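Local coordinates for fructooligosaccharide ABC transporter substrate-binding protein FusA (Streptococcus pneumoniae, PDB 5G5Y) that captures short- and long-chain fructooligosaccharides, preferring tetrasaccharides and larger, and serves as the solute-binding protein of the FusABC-MsmK ABC importer, at residues 67-72 with 305-310; 99-104 with 387-392; 103-108 with 120-125; 107-110 with 115-118; 421-426 with 487-492. One frame throughout, in Å; residues are numbered along the deposited sequence.

Interaction 1: 67-72 with 305-310; sequences ASDVDL and FARDKM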
# COMPACT_ATOMS: atom_id res chain seq x y z
N ALA A 67 -11.76 -10.13 -0.05
CA ALA A 67 -12.20 -10.45 1.32
C ALA A 67 -11.07 -10.37 2.35
O ALA A 67 -9.91 -10.55 2.00
CB ALA A 67 -12.77 -11.82 1.36
N SER A 68 -11.43 -10.13 3.61
CA SER A 68 -10.49 -10.18 4.73
C SER A 68 -10.11 -11.64 5.09
O SER A 68 -10.81 -12.60 4.72
CB SER A 68 -11.09 -9.49 5.95
OG SER A 68 -12.08 -10.32 6.54
N ASP A 69 -9.01 -11.80 5.83
CA ASP A 69 -8.57 -13.10 6.31
C ASP A 69 -9.62 -13.77 7.20
O ASP A 69 -9.87 -14.97 7.07
CB ASP A 69 -7.23 -12.98 7.04
CG ASP A 69 -6.09 -12.66 6.08
OD1 ASP A 69 -6.27 -12.79 4.83
OD2 ASP A 69 -5.01 -12.26 6.56
N VAL A 70 -10.26 -12.96 8.03
CA VAL A 70 -11.39 -13.41 8.86
C VAL A 70 -12.50 -14.02 8.01
O VAL A 70 -12.96 -15.10 8.33
CB VAL A 70 -11.94 -12.24 9.71
CG1 VAL A 70 -13.33 -12.55 10.26
CG2 VAL A 70 -11.01 -11.99 10.87
N ASP A 71 -12.89 -13.32 6.94
CA ASP A 71 -13.91 -13.78 5.97
C ASP A 71 -13.49 -15.08 5.34
O ASP A 71 -14.28 -16.03 5.30
CB ASP A 71 -14.15 -12.78 4.81
CG ASP A 71 -14.85 -11.50 5.20
OD1 ASP A 71 -15.63 -11.47 6.16
OD2 ASP A 71 -14.61 -10.48 4.50
N LEU A 72 -12.26 -15.16 4.81
CA LEU A 72 -11.80 -16.41 4.16
C LEU A 72 -11.90 -17.60 5.09
O LEU A 72 -12.39 -18.65 4.69
CB LEU A 72 -10.34 -16.32 3.64
CG LEU A 72 -10.12 -15.42 2.43
CD1 LEU A 72 -8.61 -15.32 2.13
CD2 LEU A 72 -10.91 -15.90 1.21
N PHE A 305 0.20 -6.72 -2.67
CA PHE A 305 -0.28 -8.08 -2.47
C PHE A 305 -1.64 -8.07 -1.83
O PHE A 305 -1.87 -7.35 -0.85
CB PHE A 305 0.69 -8.89 -1.62
CG PHE A 305 0.24 -10.31 -1.37
CD1 PHE A 305 0.36 -11.29 -2.36
CD2 PHE A 305 -0.34 -10.66 -0.14
CE1 PHE A 305 -0.00 -12.61 -2.09
CE2 PHE A 305 -0.75 -11.95 0.10
CZ PHE A 305 -0.60 -12.93 -0.89
N ALA A 306 -2.56 -8.80 -2.42
CA ALA A 306 -3.85 -9.07 -1.77
C ALA A 306 -4.11 -10.52 -1.88
O ALA A 306 -4.10 -11.06 -2.99
CB ALA A 306 -4.96 -8.26 -2.41
N ARG A 307 -4.36 -11.16 -0.74
CA ARG A 307 -4.47 -12.60 -0.67
C ARG A 307 -5.61 -13.16 -1.53
O ARG A 307 -5.48 -14.24 -2.11
CB ARG A 307 -4.70 -13.07 0.78
CG ARG A 307 -4.00 -14.37 1.07
CD ARG A 307 -4.06 -14.80 2.52
NE ARG A 307 -3.90 -13.73 3.50
CZ ARG A 307 -2.75 -13.25 3.96
NH1 ARG A 307 -1.58 -13.73 3.54
NH2 ARG A 307 -2.78 -12.26 4.88
N ASP A 308 -6.72 -12.42 -1.60
CA ASP A 308 -7.93 -12.89 -2.26
C ASP A 308 -8.49 -11.91 -3.28
O ASP A 308 -9.09 -10.89 -2.94
CB ASP A 308 -8.99 -13.22 -1.21
CG ASP A 308 -10.34 -13.45 -1.80
OD1 ASP A 308 -10.46 -13.93 -2.98
OD2 ASP A 308 -11.31 -13.15 -1.06
N LYS A 309 -8.27 -12.23 -4.54
CA LYS A 309 -9.04 -11.65 -5.60
C LYS A 309 -9.87 -12.69 -6.37
O LYS A 309 -10.41 -12.35 -7.42
CB LYS A 309 -8.15 -10.87 -6.55
CG LYS A 309 -7.62 -9.58 -5.99
CD LYS A 309 -8.65 -8.56 -5.59
CE LYS A 309 -7.95 -7.36 -4.98
NZ LYS A 309 -8.82 -6.17 -5.05
N MET A 310 -9.93 -13.92 -5.88
CA MET A 310 -10.85 -14.94 -6.42
C MET A 310 -10.91 -16.10 -5.50
O MET A 310 -9.87 -16.56 -5.05
CB MET A 310 -10.40 -15.45 -7.78
CG MET A 310 -11.45 -16.26 -8.52
SD MET A 310 -11.50 -15.71 -10.22
CE MET A 310 -12.71 -16.85 -10.94
O HOH W 1 -7.71 -10.09 -0.01
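Asp69 holds CG beside its backbone N (chi1 -69°), and Arg307 bends its chain at chi3 (-40°), which brings carboxylate and guanidinium together with the two side chains crossing at about a right angle. The grip is side-on and twofold: Arg307 NE donates to Asp69 OD1 at 2.9 Å, nearly straight and close to the guanidinium plane, while Arg307 NH2 reaches the syn lone pair of Asp69 OD2 at 2.8 Å on a more bent path. The planes stand 47° apart, so this salt bridge is bidentate but not coplanar. Arg307 NH1 is turned to the carbonyls of Leu108 and Arg424. Asp69 opens helix 69-77, whose start is a capping box: Ser68 OG accepts from Asp71 N at 3.1 Å, and Ser68 N returns a weak bond to Asp71 OD2. Just before the cap, Ala67 N donates to Asp308 OD2 at 3.2 Å, from above the carboxylate plane. Leu72 CD2 packs 3.6 Å from the same oxygen. Water 1 joins the two backbones, donating to Ala67 O and accepting from Asp308 N. In the next residues, Lys309 and Met310 pair with the single residue Phe119, a classic beta bulge, and Lys309 belongs to the substrate-binding site.

Interaction 2: 99-104 with 387-392; sequences LDEKPE and LDSYYG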
# COMPACT_ATOMS: atom_id res chain seq x y z
N LEU A 99 5.06 -18.86 -8.70
CA LEU A 99 5.37 -19.37 -7.38
C LEU A 99 6.74 -20.04 -7.29
O LEU A 99 7.37 -19.99 -6.25
CB LEU A 99 4.27 -20.31 -6.88
CG LEU A 99 2.88 -19.68 -6.76
CD1 LEU A 99 1.92 -20.73 -6.26
CD2 LEU A 99 2.89 -18.46 -5.85
N ASP A 100 7.20 -20.58 -8.42
CA ASP A 100 8.56 -21.07 -8.56
C ASP A 100 9.59 -19.92 -8.56
O ASP A 100 10.62 -20.06 -7.92
CB ASP A 100 8.67 -21.91 -9.84
CG ASP A 100 9.97 -22.70 -9.91
OD1 ASP A 100 10.11 -23.67 -9.12
OD2 ASP A 100 10.86 -22.33 -10.71
N GLU A 101 9.35 -18.83 -9.27
CA GLU A 101 10.26 -17.66 -9.30
C GLU A 101 10.22 -16.94 -7.93
O GLU A 101 11.24 -16.43 -7.48
CB GLU A 101 9.88 -16.66 -10.43
CG GLU A 101 10.84 -15.46 -10.59
CD GLU A 101 10.50 -14.47 -11.74
OE1 GLU A 101 9.86 -14.89 -12.73
OE2 GLU A 101 10.89 -13.26 -11.67
N LYS A 102 9.05 -16.90 -7.29
CA LYS A 102 8.84 -16.13 -6.07
C LYS A 102 8.12 -16.97 -5.05
O LYS A 102 6.95 -16.76 -4.78
CB LYS A 102 8.00 -14.87 -6.36
CG LYS A 102 8.46 -14.04 -7.54
CD LYS A 102 9.79 -13.39 -7.32
CE LYS A 102 9.64 -12.09 -6.60
NZ LYS A 102 10.96 -11.50 -6.38
N PRO A 103 8.83 -17.95 -4.44
CA PRO A 103 8.19 -18.83 -3.49
C PRO A 103 7.67 -18.18 -2.23
O PRO A 103 6.85 -18.81 -1.55
CB PRO A 103 9.27 -19.87 -3.16
CG PRO A 103 10.55 -19.28 -3.58
CD PRO A 103 10.26 -18.26 -4.63
N GLU A 104 8.11 -16.96 -1.92
CA GLU A 104 7.52 -16.24 -0.79
C GLU A 104 6.00 -16.09 -0.94
O GLU A 104 5.30 -16.08 0.07
CB GLU A 104 8.17 -14.88 -0.61
CG GLU A 104 7.77 -13.88 -1.68
CD GLU A 104 8.70 -12.71 -1.72
OE1 GLU A 104 9.73 -12.80 -2.44
OE2 GLU A 104 8.39 -11.72 -1.00
N LEU A 387 5.27 -9.09 -11.96
CA LEU A 387 6.55 -9.20 -11.27
C LEU A 387 7.45 -8.10 -11.79
O LEU A 387 7.30 -7.63 -12.93
CB LEU A 387 7.19 -10.57 -11.49
CG LEU A 387 6.32 -11.75 -11.06
CD1 LEU A 387 7.09 -13.05 -11.18
CD2 LEU A 387 5.79 -11.58 -9.65
N ASP A 388 8.37 -7.68 -10.93
CA ASP A 388 9.30 -6.63 -11.27
C ASP A 388 10.17 -6.99 -12.49
O ASP A 388 10.52 -6.10 -13.25
CB ASP A 388 10.14 -6.28 -10.07
CG ASP A 388 10.88 -4.96 -10.24
OD1 ASP A 388 10.22 -3.91 -10.39
OD2 ASP A 388 12.13 -4.99 -10.21
N SER A 389 10.43 -8.27 -12.73
CA SER A 389 11.10 -8.71 -13.96
C SER A 389 10.34 -8.44 -15.29
O SER A 389 10.91 -8.55 -16.37
CB SER A 389 11.42 -10.21 -13.87
OG SER A 389 10.25 -10.97 -13.74
N TYR A 390 9.05 -8.15 -15.23
CA TYR A 390 8.25 -7.96 -16.45
C TYR A 390 8.53 -6.59 -17.11
O TYR A 390 8.26 -6.42 -18.31
CB TYR A 390 6.75 -8.00 -16.16
CG TYR A 390 6.18 -9.32 -15.70
CD1 TYR A 390 6.98 -10.43 -15.42
CD2 TYR A 390 4.80 -9.47 -15.58
CE1 TYR A 390 6.44 -11.64 -15.03
CE2 TYR A 390 4.25 -10.67 -15.17
CZ TYR A 390 5.05 -11.75 -14.89
OH TYR A 390 4.50 -12.96 -14.46
N TYR A 391 9.02 -5.61 -16.32
CA TYR A 391 9.18 -4.25 -16.84
C TYR A 391 10.30 -4.24 -17.84
O TYR A 391 11.36 -4.80 -17.57
CB TYR A 391 9.39 -3.22 -15.72
CG TYR A 391 8.22 -3.23 -14.80
CD1 TYR A 391 6.95 -2.87 -15.24
CD2 TYR A 391 8.36 -3.63 -13.47
CE1 TYR A 391 5.87 -2.93 -14.40
CE2 TYR A 391 7.27 -3.68 -12.61
CZ TYR A 391 6.04 -3.32 -13.07
OH TYR A 391 4.95 -3.37 -12.24
N GLY A 392 10.05 -3.66 -19.03
CA GLY A 392 11.01 -3.66 -20.12
C GLY A 392 11.02 -4.92 -20.98
O GLY A 392 11.83 -5.04 -21.92
O HOH W 2 10.72 -10.20 -10.22
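Glu101, in the last turn of helix 93-101, reaches across to the short 3-10 segment 388-390, which follows strand 384-386; the contact is thus a helix C-terminus set against a 3-10 turn. That turn is defined by the 2.9 Å backbone bond from Tyr390 N to Leu387 O. With CG anti to the backbone N (chi1 -176°) and the chain extended beyond it, Glu101 delivers its carboxylate to Ser389, whose OG donates to the syn lone pair of Glu101 OE2 at 3.2 Å. Water 2 adds a second, weaker link: it accepts from Ser389 N at 3.2 Å and donates to Glu101 OE2 over a long 3.4 Å. The other carboxylate oxygen, Glu101 OE1, lies 3.7 Å from Leu387 CD1, a methyl that approaches from the opposite direction. At Lys102 the helix has ended. Its chain folds at chi2 and chi3 and runs antiparallel alongside Leu387, so the aliphatic part does the touching while the amine goes elsewhere. Lys102 belongs to a zinc site with Glu124 and Asp127, and its NZ forms a weak, long ion pair with Glu124; Glu124 also accepts from Asp388 N, tying the 3-10 turn to the same site. Across the contact itself, Lys102 CG comes to 4.0 Å from Leu387 CD1.

Interaction 3: 103-108 with 120-125; sequences PEYKAL and PWIEEL. With ZN (zinc ion), chain J.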
# COMPACT_ATOMS: atom_id res chain seq x y z
N PRO A 103 8.83 -17.95 -4.44
CA PRO A 103 8.19 -18.83 -3.49
C PRO A 103 7.67 -18.18 -2.23
O PRO A 103 6.85 -18.81 -1.55
CB PRO A 103 9.27 -19.87 -3.16
CG PRO A 103 10.55 -19.28 -3.58
CD PRO A 103 10.26 -18.26 -4.63
N GLU A 104 8.11 -16.96 -1.92
CA GLU A 104 7.52 -16.24 -0.79
C GLU A 104 6.00 -16.09 -0.94
O GLU A 104 5.30 -16.08 0.07
CB GLU A 104 8.17 -14.88 -0.61
CG GLU A 104 7.77 -13.88 -1.68
CD GLU A 104 8.70 -12.71 -1.72
OE1 GLU A 104 9.73 -12.80 -2.44
OE2 GLU A 104 8.39 -11.72 -1.00
N TYR A 105 5.50 -15.95 -2.18
CA TYR A 105 4.07 -15.75 -2.35
C TYR A 105 3.30 -17.00 -1.99
O TYR A 105 2.21 -16.89 -1.47
CB TYR A 105 3.71 -15.28 -3.76
CG TYR A 105 4.17 -13.87 -4.04
CD1 TYR A 105 3.73 -12.81 -3.27
CD2 TYR A 105 5.07 -13.61 -5.05
CE1 TYR A 105 4.18 -11.51 -3.52
CE2 TYR A 105 5.50 -12.33 -5.32
CZ TYR A 105 5.04 -11.28 -4.54
OH TYR A 105 5.46 -10.02 -4.78
N LYS A 106 3.89 -18.18 -2.21
CA LYS A 106 3.24 -19.41 -1.83
C LYS A 106 2.97 -19.46 -0.34
O LYS A 106 1.87 -19.83 0.09
CB LYS A 106 4.05 -20.64 -2.26
CG LYS A 106 3.20 -21.90 -2.29
CD LYS A 106 3.97 -23.06 -2.90
CE LYS A 106 3.11 -23.92 -3.80
NZ LYS A 106 2.11 -24.66 -3.00
N ALA A 107 3.96 -19.03 0.44
CA ALA A 107 3.81 -18.96 1.90
C ALA A 107 2.70 -17.99 2.29
O ALA A 107 1.88 -18.29 3.16
CB ALA A 107 5.14 -18.60 2.57
N LEU A 108 2.61 -16.85 1.61
CA LEU A 108 1.57 -15.85 1.91
C LEU A 108 0.16 -16.34 1.55
O LEU A 108 -0.82 -15.88 2.14
CB LEU A 108 1.88 -14.55 1.19
CG LEU A 108 3.16 -13.78 1.53
CD1 LEU A 108 3.21 -12.47 0.76
CD2 LEU A 108 3.33 -13.52 3.01
N PRO A 120 -4.32 -14.73 -5.46
CA PRO A 120 -3.94 -13.40 -5.09
C PRO A 120 -3.84 -12.42 -6.26
O PRO A 120 -3.79 -12.81 -7.46
CB PRO A 120 -2.55 -13.59 -4.49
CG PRO A 120 -2.00 -14.71 -5.28
CD PRO A 120 -3.16 -15.64 -5.43
N TRP A 121 -3.88 -11.16 -5.89
CA TRP A 121 -3.36 -10.05 -6.71
C TRP A 121 -1.93 -9.77 -6.25
O TRP A 121 -1.69 -9.54 -5.06
CB TRP A 121 -4.24 -8.81 -6.54
CG TRP A 121 -3.70 -7.51 -7.09
CD1 TRP A 121 -3.81 -7.06 -8.38
CD2 TRP A 121 -3.07 -6.45 -6.34
NE1 TRP A 121 -3.26 -5.79 -8.47
CE2 TRP A 121 -2.83 -5.39 -7.24
CE3 TRP A 121 -2.73 -6.29 -4.98
CZ2 TRP A 121 -2.22 -4.21 -6.84
CZ3 TRP A 121 -2.13 -5.11 -4.59
CH2 TRP A 121 -1.85 -4.10 -5.51
N ILE A 122 -1.00 -9.77 -7.21
CA ILE A 122 0.39 -9.44 -6.98
C ILE A 122 0.78 -8.33 -7.96
O ILE A 122 0.64 -8.49 -9.19
CB ILE A 122 1.32 -10.66 -7.21
CG1 ILE A 122 1.02 -11.81 -6.22
CG2 ILE A 122 2.77 -10.24 -7.08
CD1 ILE A 122 1.53 -13.18 -6.65
N GLU A 123 1.26 -7.22 -7.41
CA GLU A 123 1.77 -6.10 -8.23
C GLU A 123 3.09 -5.63 -7.66
O GLU A 123 3.12 -4.84 -6.68
CB GLU A 123 0.77 -4.95 -8.27
CG GLU A 123 1.12 -3.79 -9.19
CD GLU A 123 0.22 -2.57 -8.96
OE1 GLU A 123 0.48 -1.80 -8.00
OE2 GLU A 123 -0.76 -2.36 -9.72
N GLU A 124 4.19 -6.06 -8.27
CA GLU A 124 5.52 -5.59 -7.86
C GLU A 124 5.88 -4.34 -8.64
O GLU A 124 5.85 -4.34 -9.88
CB GLU A 124 6.55 -6.68 -8.09
CG GLU A 124 6.25 -7.93 -7.26
CD GLU A 124 7.38 -8.95 -7.35
OE1 GLU A 124 8.21 -8.79 -8.28
OE2 GLU A 124 7.41 -9.88 -6.52
N LEU A 125 6.08 -3.22 -7.92
CA LEU A 125 6.67 -1.99 -8.52
C LEU A 125 7.93 -1.74 -7.72
O LEU A 125 7.92 -1.10 -6.64
CB LEU A 125 5.70 -0.82 -8.44
CG LEU A 125 4.56 -0.85 -9.44
CD1 LEU A 125 3.44 0.07 -8.99
CD2 LEU A 125 5.06 -0.49 -10.83
ZN ZN J . 10.19 -9.55 -8.05
O HOH W 2 10.72 -10.20 -10.22
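Helix 104-109 and strand 121-123 approach with Tyr105 and Ile122 as the nearest CA pair, 8.6 Å apart, a spacing bridged by side chains alone. This is a helix packed on a three-stranded mixed sheet, in which strand 121-123 is central between 305-306 and 384-386. Ile122 lays CD1 over one face of the Tyr105 ring, 3.9 Å from the centroid and 17° off the normal, a CH-pi contact; its other branch, CG2, lies 3.6 Å from Tyr105 CZ. Glu104 CG sits above the opposite face, so the ring is sandwiched. At the ring edge, in its plane, Tyr105 OH donates to the anti lone pair of Glu124 OE2 at 2.6 Å, with ring and carboxylate planes 43° apart. Tyr105 is therefore second shell to the zinc ion, which water 2 also ligates, and its bond probably limits rotation of the carboxylate. The neighbouring Glu123 is a substrate-binding residue. Glu124 divides its oxygens: OE2 takes the phenol, while OE1 binds the zinc ion at 2.1 Å.

Interaction 4: 107-110 with 115-118; sequences ALMT and HIYS. With ZN (zinc ion), chain K.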
# COMPACT_ATOMS: atom_id res chain seq x y z
N ALA A 107 3.96 -19.03 0.44
CA ALA A 107 3.81 -18.96 1.90
C ALA A 107 2.70 -17.99 2.29
O ALA A 107 1.88 -18.29 3.16
CB ALA A 107 5.14 -18.60 2.57
N LEU A 108 2.61 -16.85 1.61
CA LEU A 108 1.57 -15.85 1.91
C LEU A 108 0.16 -16.34 1.55
O LEU A 108 -0.82 -15.88 2.14
CB LEU A 108 1.88 -14.55 1.19
CG LEU A 108 3.16 -13.78 1.53
CD1 LEU A 108 3.21 -12.47 0.76
CD2 LEU A 108 3.33 -13.52 3.01
N MET A 109 0.07 -17.26 0.59
CA MET A 109 -1.18 -17.78 0.10
C MET A 109 -1.73 -18.89 1.00
O MET A 109 -2.93 -19.16 0.97
CB MET A 109 -1.03 -18.27 -1.33
CG MET A 109 -0.77 -17.18 -2.35
SD MET A 109 -0.29 -17.90 -3.94
CE MET A 109 -1.67 -18.91 -4.39
N THR A 110 -0.88 -19.49 1.82
CA THR A 110 -1.22 -20.74 2.53
C THR A 110 -1.72 -20.45 3.93
O THR A 110 -1.03 -19.79 4.69
CB THR A 110 0.03 -21.65 2.57
OG1 THR A 110 0.42 -21.97 1.24
CG2 THR A 110 -0.25 -22.94 3.27
N HIS A 115 -3.85 -25.35 3.77
CA HIS A 115 -4.60 -25.15 2.52
C HIS A 115 -4.42 -23.75 1.91
O HIS A 115 -4.10 -22.78 2.61
CB HIS A 115 -6.07 -25.40 2.76
CG HIS A 115 -6.37 -26.81 3.07
ND1 HIS A 115 -6.10 -27.82 2.17
CD2 HIS A 115 -6.87 -27.42 4.18
CE1 HIS A 115 -6.44 -28.98 2.69
NE2 HIS A 115 -6.89 -28.76 3.91
N ILE A 116 -4.66 -23.65 0.60
CA ILE A 116 -4.77 -22.34 -0.07
C ILE A 116 -6.25 -22.18 -0.40
O ILE A 116 -6.86 -23.12 -0.95
CB ILE A 116 -3.88 -22.29 -1.33
CG1 ILE A 116 -2.42 -22.42 -0.91
CG2 ILE A 116 -4.10 -21.00 -2.12
CD1 ILE A 116 -1.46 -22.62 -2.06
N TYR A 117 -6.85 -21.03 -0.04
CA TYR A 117 -8.28 -20.78 -0.24
C TYR A 117 -8.62 -19.71 -1.26
O TYR A 117 -9.79 -19.47 -1.51
CB TYR A 117 -8.93 -20.41 1.09
CG TYR A 117 -8.91 -21.55 2.08
CD1 TYR A 117 -9.72 -22.66 1.90
CD2 TYR A 117 -8.08 -21.52 3.20
CE1 TYR A 117 -9.72 -23.72 2.81
CE2 TYR A 117 -8.09 -22.57 4.13
CZ TYR A 117 -8.92 -23.66 3.92
OH TYR A 117 -8.91 -24.75 4.81
N SER A 118 -7.62 -19.04 -1.84
CA SER A 118 -7.90 -17.91 -2.69
C SER A 118 -6.74 -17.66 -3.62
O SER A 118 -5.63 -18.14 -3.37
CB SER A 118 -8.22 -16.64 -1.86
OG SER A 118 -7.13 -16.18 -1.11
ZN ZN K . -7.49 -30.03 5.78
O HOH W 3 -5.64 -18.26 0.55
O HOH W 4 -5.95 -29.15 7.59
O HOH W 5 -8.62 -30.92 4.33
O HOH W 6 -5.98 -30.66 5.62
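Met109 places its terminal methyl against Ile116, CE to CG2 at 3.9 Å, after a bend at chi3 (59°) that turns CE out of the line of the chain. The two side chains cross at a slant, and Ile88 of helix 85-91 touches both. The other branch of Ile116 serves Thr110: CG1 lies 3.6 Å from Thr110 OG1, whose hydrogen bond goes back to Lys106 O. Between backbones there is a CA-H...O contact, Thr110 CA to His115 O at 3.5 Å. Water 3 supplies the polar link, donating to Met109 O at 2.9 Å and to Ser118 OG at 3.0 Å while accepting from Tyr117 N at 3.1 Å; Ser118 OG bonds Arg307 O as well. The CB of His115 points away from 107-110, and its NE2 lies 2.3 Å from a zinc ion, with ND1 bonded to Glu85. Segment 115-118 thus doubles back beside the helix end, within the loop that joins helix 104-109 to strand 121-123.

Interaction 5: 421-426 with 487-492; sequences NYPRVF and DQYQAN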
# COMPACT_ATOMS: atom_id res chain seq x y z
N ASN A 421 11.40 -6.65 6.13
CA ASN A 421 10.20 -6.02 6.76
C ASN A 421 9.28 -7.16 7.26
O ASN A 421 9.69 -8.32 7.26
CB ASN A 421 9.51 -5.01 5.83
CG ASN A 421 8.93 -5.65 4.58
OD1 ASN A 421 9.03 -6.85 4.40
ND2 ASN A 421 8.30 -4.84 3.73
N TYR A 422 8.10 -6.81 7.76
CA TYR A 422 7.19 -7.80 8.37
C TYR A 422 6.28 -8.37 7.27
O TYR A 422 5.58 -7.58 6.59
CB TYR A 422 6.31 -7.19 9.49
CG TYR A 422 5.65 -8.33 10.26
CD1 TYR A 422 6.34 -9.01 11.23
CD2 TYR A 422 4.37 -8.78 9.93
CE1 TYR A 422 5.77 -10.09 11.89
CE2 TYR A 422 3.80 -9.88 10.58
CZ TYR A 422 4.50 -10.54 11.54
OH TYR A 422 3.91 -11.60 12.20
N PRO A 423 6.26 -9.70 7.09
CA PRO A 423 5.54 -10.28 5.97
C PRO A 423 4.01 -10.35 6.21
O PRO A 423 3.56 -10.48 7.34
CB PRO A 423 6.14 -11.67 5.84
CG PRO A 423 6.54 -12.02 7.23
CD PRO A 423 6.97 -10.74 7.88
N ARG A 424 3.26 -10.31 5.12
CA ARG A 424 1.79 -10.33 5.16
C ARG A 424 1.23 -11.75 5.45
O ARG A 424 0.48 -12.26 4.65
CB ARG A 424 1.25 -9.89 3.77
CG ARG A 424 1.47 -8.45 3.38
CD ARG A 424 0.98 -7.58 4.51
NE ARG A 424 0.72 -6.21 4.12
CZ ARG A 424 0.83 -5.16 4.94
NH1 ARG A 424 1.22 -5.29 6.20
NH2 ARG A 424 0.56 -3.95 4.47
N VAL A 425 1.58 -12.33 6.59
CA VAL A 425 1.26 -13.73 6.88
C VAL A 425 -0.23 -13.91 7.06
O VAL A 425 -0.91 -12.99 7.44
CB VAL A 425 2.00 -14.24 8.14
CG1 VAL A 425 3.47 -14.44 7.82
CG2 VAL A 425 1.80 -13.29 9.33
N PHE A 426 -0.72 -15.12 6.79
CA PHE A 426 -2.07 -15.56 7.03
C PHE A 426 -2.18 -16.24 8.41
O PHE A 426 -1.68 -17.33 8.60
CB PHE A 426 -2.43 -16.58 5.92
CG PHE A 426 -3.89 -16.81 5.71
CD1 PHE A 426 -4.86 -16.41 6.61
CD2 PHE A 426 -4.30 -17.48 4.54
CE1 PHE A 426 -6.21 -16.63 6.34
CE2 PHE A 426 -5.64 -17.70 4.28
CZ PHE A 426 -6.60 -17.28 5.17
N ASP A 487 8.75 -16.16 12.56
CA ASP A 487 9.61 -17.34 12.59
C ASP A 487 9.05 -18.43 11.68
O ASP A 487 9.82 -19.03 10.95
CB ASP A 487 9.81 -17.87 14.03
CG ASP A 487 10.51 -16.85 14.96
OD1 ASP A 487 11.15 -15.87 14.48
OD2 ASP A 487 10.44 -17.04 16.18
N GLN A 488 7.75 -18.69 11.72
CA GLN A 488 7.16 -19.68 10.81
C GLN A 488 7.37 -19.34 9.31
O GLN A 488 7.70 -20.21 8.49
CB GLN A 488 5.67 -19.86 11.09
CG GLN A 488 5.36 -20.60 12.37
CD GLN A 488 3.87 -20.63 12.73
OE1 GLN A 488 3.01 -20.13 11.99
NE2 GLN A 488 3.56 -21.22 13.89
N TYR A 489 7.15 -18.08 8.95
CA TYR A 489 7.42 -17.59 7.59
C TYR A 489 8.85 -17.86 7.13
O TYR A 489 9.06 -18.34 6.00
CB TYR A 489 7.12 -16.09 7.50
CG TYR A 489 7.39 -15.48 6.17
CD1 TYR A 489 6.50 -15.61 5.12
CD2 TYR A 489 8.55 -14.77 5.96
CE1 TYR A 489 6.76 -15.01 3.88
CE2 TYR A 489 8.82 -14.16 4.75
CZ TYR A 489 7.92 -14.29 3.72
OH TYR A 489 8.27 -13.69 2.55
N GLN A 490 9.84 -17.59 7.98
CA GLN A 490 11.25 -17.93 7.65
C GLN A 490 11.42 -19.39 7.22
O GLN A 490 12.13 -19.65 6.26
CB GLN A 490 12.21 -17.63 8.81
CG GLN A 490 12.28 -16.20 9.26
CD GLN A 490 12.15 -15.18 8.15
OE1 GLN A 490 11.19 -14.41 8.11
NE2 GLN A 490 13.09 -15.17 7.23
N ALA A 491 10.76 -20.31 7.92
CA ALA A 491 10.75 -21.73 7.55
C ALA A 491 10.02 -22.05 6.24
O ALA A 491 10.43 -22.96 5.52
CB ALA A 491 10.14 -22.55 8.68
N ASN A 492 8.95 -21.33 5.93
CA ASN A 492 8.09 -21.63 4.78
C ASN A 492 8.33 -20.82 3.52
O ASN A 492 7.79 -21.17 2.48
CB ASN A 492 6.63 -21.43 5.20
CG ASN A 492 6.22 -22.33 6.36
OD1 ASN A 492 6.83 -23.35 6.58
ND2 ASN A 492 5.20 -21.94 7.09
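A loop between helices 399-412 and 429-455 lies against the last turns of the C-terminal helix 475-492, and its contact point is a proline laid on a tyrosine ring. Pro423 CB stands 3.7 Å from the centroid of the Tyr489 ring and only 5° off its normal, so this is a CH-pi contact over the middle of the face. Pro423 CG is displaced toward the CB end of the tyrosine, 3.6 Å from Tyr489 CD2, and two successive carbons of the pyrrolidine thus share one ring face. Tyr489 CG is anti to the backbone N (chi1 179°), a torsion that carries the ring out from the helix to the proline. The loop bends immediately afterwards: an inverse gamma turn is centred on Arg424, closed by a weak bond from Val425 N to Pro423 O at 2.8 Å. Across this turn Val425 comes back to the same tyrosine, where its CG1 packs 4.0 Å from Tyr489 CB, at the root of the side chain. No hydrogen bond crosses between 421-426 and 487-492; the evidence is of apolar contact throughout. Tyr485 and Tyr486, a turn earlier, also meet the loop, on Val425 and Pro423 respectively. Beyond, Tyr489 also packs on Glu104 and Leu108 of helix 104-109.

Overall arrangement
Helix 104-109 runs through the set: interactions 3 and 4 both use it, and interaction 5 packs Tyr489 on it. Interactions 3 and 4 are buried, 1 and 2 partly so, and 5 lies at the surface. Their chemistry does not simply follow depth, since the surface contact is wholly apolar whereas the buried 3 centres on a hydrogen bond to a zinc ligand. Interactions 2 and 3, with centres about 9 Å apart, meet at that zinc site and share water 2. Interaction 1, built on a salt bridge where 5 has apolar packing, joins interactions 3, 4 and 5 through Arg307 but does not touch interaction 2. Strands 305-306 and 121-123 place interactions 1 and 3 in one sheet.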